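Local atomic coordinates of putative O-GlcNAcase nagJ (Clostridium perfringens, PDB entry 6PV5), a protein that probably acts as a family 84 glycoside hydrolase with hexosaminidase activity, removing terminal N-acetylhexosamine residues from glycans, this chain comprising its catalytic barrel and flanking domains. Residues Leu364-Gly374 against Tyr395-Asn404. Residues are numbered along the deposited sequence; the frame is centred on the assembly and turned at random.
Sequences LDKDIEVMWTG and YNRKMMLWWN
Strands 369-372 and 399-403 run parallel, their axes 35° apart, and M400 sits in register with M371: M400 N donates to V370 O, W372 N to M400 O, and W402 N to W372 O. Before the strands, R397 reaches across to the turn 365-368. R397 NH1 donates to D365 O (2.7 Å) and to I368 O (2.8 Å), the latter on a lone pair. R397 NH2 donates a hydrogen bond to L364 O at 2.9 Å. NE turns back to Y395 O, so four bonds hold the guanidinium, and K366 CA lies over one of its faces. D365 O also accepts from I368 N, which reaches it from the face of the carbonyl plane opposite R397 NH1.

V370 CG1 lies over the Y395 ring and touches M399 CE (3.6 Å). L401 CD1 sits over the six-membered ring of W372, 4.1 Å from its centroid. On the face of the sheet that carries M371 and M400, the M371 chain runs out to SD and then bends about CG-SD (chi3 -62°), which sets CE beside SD at the edge of the W402 ring, a Met-aromatic contact. Water 2 joins T373 O, W402 O and N404 N.

The strands are the sixth and seventh of the TIM barrel, linked by helix 385-395 in a beta-alpha-beta crossover. W402 lies about 8 Å, side chain to side chain, from D305, the predicted proton donor. Strands 336-338 and 431-436 flank the pair, and helix 311-326 packs on L364 and I368.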
loop_
_atom_site.group_PDB
_atom_site.type_symbol
_atom_site.label_atom_id
_atom_site.label_comp_id
_atom_site.label_asym_id
_atom_site.label_seq_id
_atom_site.Cartn_x
_atom_site.Cartn_y
_atom_site.Cartn_z
ATOM N N LEU A 364 21.017 19.264 -7.621
ATOM C CA LEU A 364 20.554 17.979 -8.135
ATOM C C LEU A 364 19.773 18.156 -9.433
ATOM O O LEU A 364 18.845 18.950 -9.460
ATOM C CB LEU A 364 19.655 17.331 -7.074
ATOM C CG LEU A 364 19.194 15.904 -7.375
ATOM C CD1 LEU A 364 20.374 14.941 -7.284
ATOM C CD2 LEU A 364 18.073 15.471 -6.425
ATOM N N ASP A 365 20.092 17.348 -10.468
ATOM C CA ASP A 365 19.371 17.344 -11.736
ATOM C C ASP A 365 17.874 17.096 -11.551
ATOM O O ASP A 365 17.461 16.137 -10.892
ATOM C CB ASP A 365 19.818 16.192 -12.643
ATOM C CG ASP A 365 21.235 16.228 -13.193
ATOM O OD1 ASP A 365 21.918 17.273 -13.047
ATOM O OD2 ASP A 365 21.644 15.191 -13.791
ATOM N N LYS A 366 17.074 17.858 -12.296
ATOM C CA LYS A 366 15.628 17.917 -12.147
ATOM C C LYS A 366 14.920 16.620 -12.539
ATOM O O LYS A 366 13.771 16.398 -12.134
ATOM C CB LYS A 366 15.030 19.128 -12.869
ATOM C CG LYS A 366 15.352 20.480 -12.237
ATOM C CD LYS A 366 14.331 21.562 -12.554
ATOM C CE LYS A 366 14.891 22.971 -12.642
ATOM N NZ LYS A 366 15.861 23.271 -11.556
ATOM N N ASP A 367 15.579 15.759 -13.319
ATOM C CA ASP A 367 14.914 14.540 -13.756
ATOM C C ASP A 367 15.198 13.386 -12.784
ATOM O O ASP A 367 14.770 12.256 -13.025
ATOM C CB ASP A 367 15.211 14.243 -15.231
ATOM C CG ASP A 367 16.663 13.909 -15.525
ATOM O OD1 ASP A 367 17.511 14.022 -14.593
ATOM O OD2 ASP A 367 16.945 13.538 -16.688
ATOM N N ILE A 368 15.931 13.672 -11.693
ATOM C CA ILE A 368 16.126 12.704 -10.623
ATOM C C ILE A 368 14.959 12.831 -9.646
ATOM O O ILE A 368 14.638 13.934 -9.228
ATOM C CB ILE A 368 17.482 12.900 -9.924
ATOM C CG1 ILE A 368 18.655 12.654 -10.883
ATOM C CG2 ILE A 368 17.562 12.034 -8.668
ATOM C CD1 ILE A 368 20.011 13.107 -10.349
ATOM N N GLU A 369 14.349 11.691 -9.288
ATOM C CA GLU A 369 13.190 11.633 -8.410
ATOM C C GLU A 369 13.673 11.707 -6.966
ATOM O O GLU A 369 14.723 11.155 -6.652
ATOM C CB GLU A 369 12.386 10.363 -8.696
ATOM C CG GLU A 369 12.089 10.168 -10.181
ATOM C CD GLU A 369 10.988 11.068 -10.729
ATOM O OE1 GLU A 369 10.576 12.021 -10.017
ATOM O OE2 GLU A 369 10.524 10.812 -11.859
ATOM N N VAL A 370 12.919 12.439 -6.126
ATOM C CA VAL A 370 13.266 12.676 -4.730
ATOM C C VAL A 370 12.077 12.312 -3.838
ATOM O O VAL A 370 10.972 12.827 -4.025
ATOM C CB VAL A 370 13.729 14.120 -4.460
ATOM C CG1 VAL A 370 14.148 14.322 -3.010
ATOM C CG2 VAL A 370 14.903 14.502 -5.353
ATOM N N MET A 371 12.357 11.448 -2.848
ATOM C CA MET A 371 11.377 10.949 -1.890
ATOM C C MET A 371 11.465 11.775 -0.612
ATOM O O MET A 371 12.542 12.190 -0.192
ATOM C CB MET A 371 11.615 9.461 -1.575
ATOM C CG MET A 371 11.323 8.576 -2.795
ATOM S SD MET A 371 11.477 6.765 -2.543
ATOM C CE MET A 371 13.202 6.552 -2.112
ATOM N N TRP A 372 10.304 12.039 -0.018
ATOM C CA TRP A 372 10.293 12.631 1.304
ATOM C C TRP A 372 9.111 12.048 2.071
ATOM O O TRP A 372 8.243 11.406 1.468
ATOM C CB TRP A 372 10.277 14.171 1.194
ATOM C CG TRP A 372 8.997 14.886 1.515
ATOM C CD1 TRP A 372 8.808 15.779 2.537
ATOM C CD2 TRP A 372 7.766 14.880 0.763
ATOM N NE1 TRP A 372 7.543 16.308 2.485
ATOM C CE2 TRP A 372 6.871 15.754 1.427
ATOM C CE3 TRP A 372 7.316 14.199 -0.378
ATOM C CZ2 TRP A 372 5.567 15.971 0.983
ATOM C CZ3 TRP A 372 6.031 14.418 -0.819
ATOM C CH2 TRP A 372 5.165 15.288 -0.153
ATOM N N THR A 373 9.093 12.239 3.398
ATOM C CA THR A 373 8.106 11.514 4.194
ATOM C C THR A 373 6.907 12.385 4.579
ATOM O O THR A 373 5.956 11.882 5.189
ATOM C CB THR A 373 8.773 10.894 5.432
ATOM O OG1 THR A 373 9.354 11.959 6.192
ATOM C CG2 THR A 373 9.821 9.853 5.083
ATOM N N GLY A 374 6.928 13.675 4.194
ATOM C CA GLY A 374 5.938 14.633 4.674
ATOM C C GLY A 374 6.559 15.534 5.730
ATOM O O GLY A 374 7.783 15.589 5.836
ATOM N N TYR A 395 12.344 22.061 -4.309
ATOM C CA TYR A 395 13.045 21.076 -5.125
ATOM C C TYR A 395 12.787 21.307 -6.614
ATOM O O TYR A 395 13.420 20.665 -7.456
ATOM C CB TYR A 395 12.678 19.646 -4.693
ATOM C CG TYR A 395 13.614 19.085 -3.653
ATOM C CD1 TYR A 395 13.349 19.214 -2.296
ATOM C CD2 TYR A 395 14.770 18.419 -4.029
ATOM C CE1 TYR A 395 14.227 18.718 -1.345
ATOM C CE2 TYR A 395 15.650 17.907 -3.094
ATOM C CZ TYR A 395 15.385 18.071 -1.746
ATOM O OH TYR A 395 16.267 17.585 -0.827
ATOM N N ASN A 396 11.826 22.183 -6.937
ATOM C CA ASN A 396 11.602 22.582 -8.319
ATOM C C ASN A 396 11.163 21.377 -9.148
ATOM O O ASN A 396 11.551 21.263 -10.310
ATOM C CB ASN A 396 12.859 23.224 -8.925
ATOM C CG ASN A 396 13.138 24.578 -8.315
ATOM O OD1 ASN A 396 12.305 25.477 -8.428
ATOM N ND2 ASN A 396 14.267 24.708 -7.626
ATOM N N ARG A 397 10.380 20.476 -8.527
ATOM C CA ARG A 397 9.926 19.250 -9.165
ATOM C C ARG A 397 8.840 18.622 -8.297
ATOM O O ARG A 397 8.754 18.892 -7.100
ATOM C CB ARG A 397 11.088 18.265 -9.356
ATOM C CG ARG A 397 11.589 17.659 -8.050
ATOM C CD ARG A 397 12.945 16.990 -8.106
ATOM N NE ARG A 397 14.002 17.984 -8.094
ATOM C CZ ARG A 397 15.252 17.759 -8.494
ATOM N NH1 ARG A 397 15.604 16.563 -8.947
ATOM N NH2 ARG A 397 16.149 18.729 -8.441
ATOM N N LYS A 398 8.011 17.798 -8.935
ATOM C CA LYS A 398 7.077 16.937 -8.237
ATOM C C LYS A 398 7.827 15.929 -7.361
ATOM O O LYS A 398 8.768 15.272 -7.790
ATOM C CB LYS A 398 6.158 16.248 -9.237
ATOM C CG LYS A 398 5.060 17.135 -9.790
ATOM C CD LYS A 398 4.070 16.318 -10.582
ATOM C CE LYS A 398 2.885 17.103 -11.089
ATOM N NZ LYS A 398 1.727 16.204 -11.299
ATOM N N MET A 399 7.412 15.849 -6.099
ATOM C CA MET A 399 8.104 15.008 -5.133
ATOM C C MET A 399 7.513 13.596 -5.191
ATOM O O MET A 399 6.458 13.395 -5.793
ATOM C CB MET A 399 7.915 15.612 -3.738
ATOM C CG MET A 399 8.586 16.979 -3.608
ATOM S SD MET A 399 10.372 16.977 -3.934
ATOM C CE MET A 399 11.053 16.114 -2.518
ATOM N N MET A 400 8.182 12.634 -4.545
ATOM C CA MET A 400 7.594 11.316 -4.309
ATOM C C MET A 400 7.361 11.109 -2.804
ATOM O O MET A 400 8.240 11.368 -1.995
ATOM C CB MET A 400 8.526 10.227 -4.858
ATOM C CG MET A 400 8.666 10.327 -6.367
ATOM S SD MET A 400 8.959 8.771 -7.245
ATOM C CE MET A 400 8.297 9.187 -8.860
ATOM N N LEU A 401 6.163 10.668 -2.419
ATOM C CA LEU A 401 5.868 10.552 -0.999
ATOM C C LEU A 401 6.191 9.138 -0.497
ATOM O O LEU A 401 5.596 8.167 -0.950
ATOM C CB LEU A 401 4.405 10.931 -0.756
ATOM C CG LEU A 401 3.912 10.747 0.689
ATOM C CD1 LEU A 401 4.681 11.620 1.697
ATOM C CD2 LEU A 401 2.410 11.006 0.783
ATOM N N TRP A 402 7.172 9.035 0.402
ATOM C CA TRP A 402 7.456 7.811 1.113
ATOM C C TRP A 402 6.539 7.783 2.342
ATOM O O TRP A 402 6.696 8.568 3.274
ATOM C CB TRP A 402 8.935 7.802 1.485
ATOM C CG TRP A 402 9.367 6.677 2.374
ATOM C CD1 TRP A 402 8.829 6.321 3.579
ATOM C CD2 TRP A 402 10.480 5.791 2.157
ATOM N NE1 TRP A 402 9.519 5.270 4.120
ATOM C CE2 TRP A 402 10.540 4.923 3.275
ATOM C CE3 TRP A 402 11.424 5.644 1.130
ATOM C CZ2 TRP A 402 11.505 3.921 3.397
ATOM C CZ3 TRP A 402 12.391 4.668 1.267
ATOM C CH2 TRP A 402 12.431 3.826 2.383
ATOM N N TRP A 403 5.516 6.936 2.284
ATOM C CA TRP A 403 4.473 6.998 3.296
ATOM C C TRP A 403 4.685 5.919 4.353
ATOM O O TRP A 403 4.576 4.727 4.052
ATOM C CB TRP A 403 3.098 6.908 2.645
ATOM C CG TRP A 403 2.021 7.133 3.652
ATOM C CD1 TRP A 403 1.010 6.274 3.973
ATOM C CD2 TRP A 403 1.889 8.270 4.521
ATOM N NE1 TRP A 403 0.236 6.821 4.957
ATOM C CE2 TRP A 403 0.765 8.029 5.333
ATOM C CE3 TRP A 403 2.622 9.451 4.701
ATOM C CZ2 TRP A 403 0.346 8.929 6.312
ATOM C CZ3 TRP A 403 2.197 10.351 5.654
ATOM C CH2 TRP A 403 1.087 10.079 6.457
ATOM N N ASN A 404 4.971 6.361 5.578
ATOM C CA ASN A 404 5.349 5.469 6.667
ATOM C C ASN A 404 4.110 4.903 7.377
ATOM O O ASN A 404 3.878 5.136 8.566
ATOM C CB ASN A 404 6.298 6.163 7.649
ATOM C CG ASN A 404 7.742 6.051 7.207
ATOM O OD1 ASN A 404 8.158 5.001 6.722
ATOM N ND2 ASN A 404 8.501 7.127 7.333
HETATM O O HOH W 1 10.546 13.280 -7.299
HETATM O O HOH W 2 5.789 9.002 5.754
#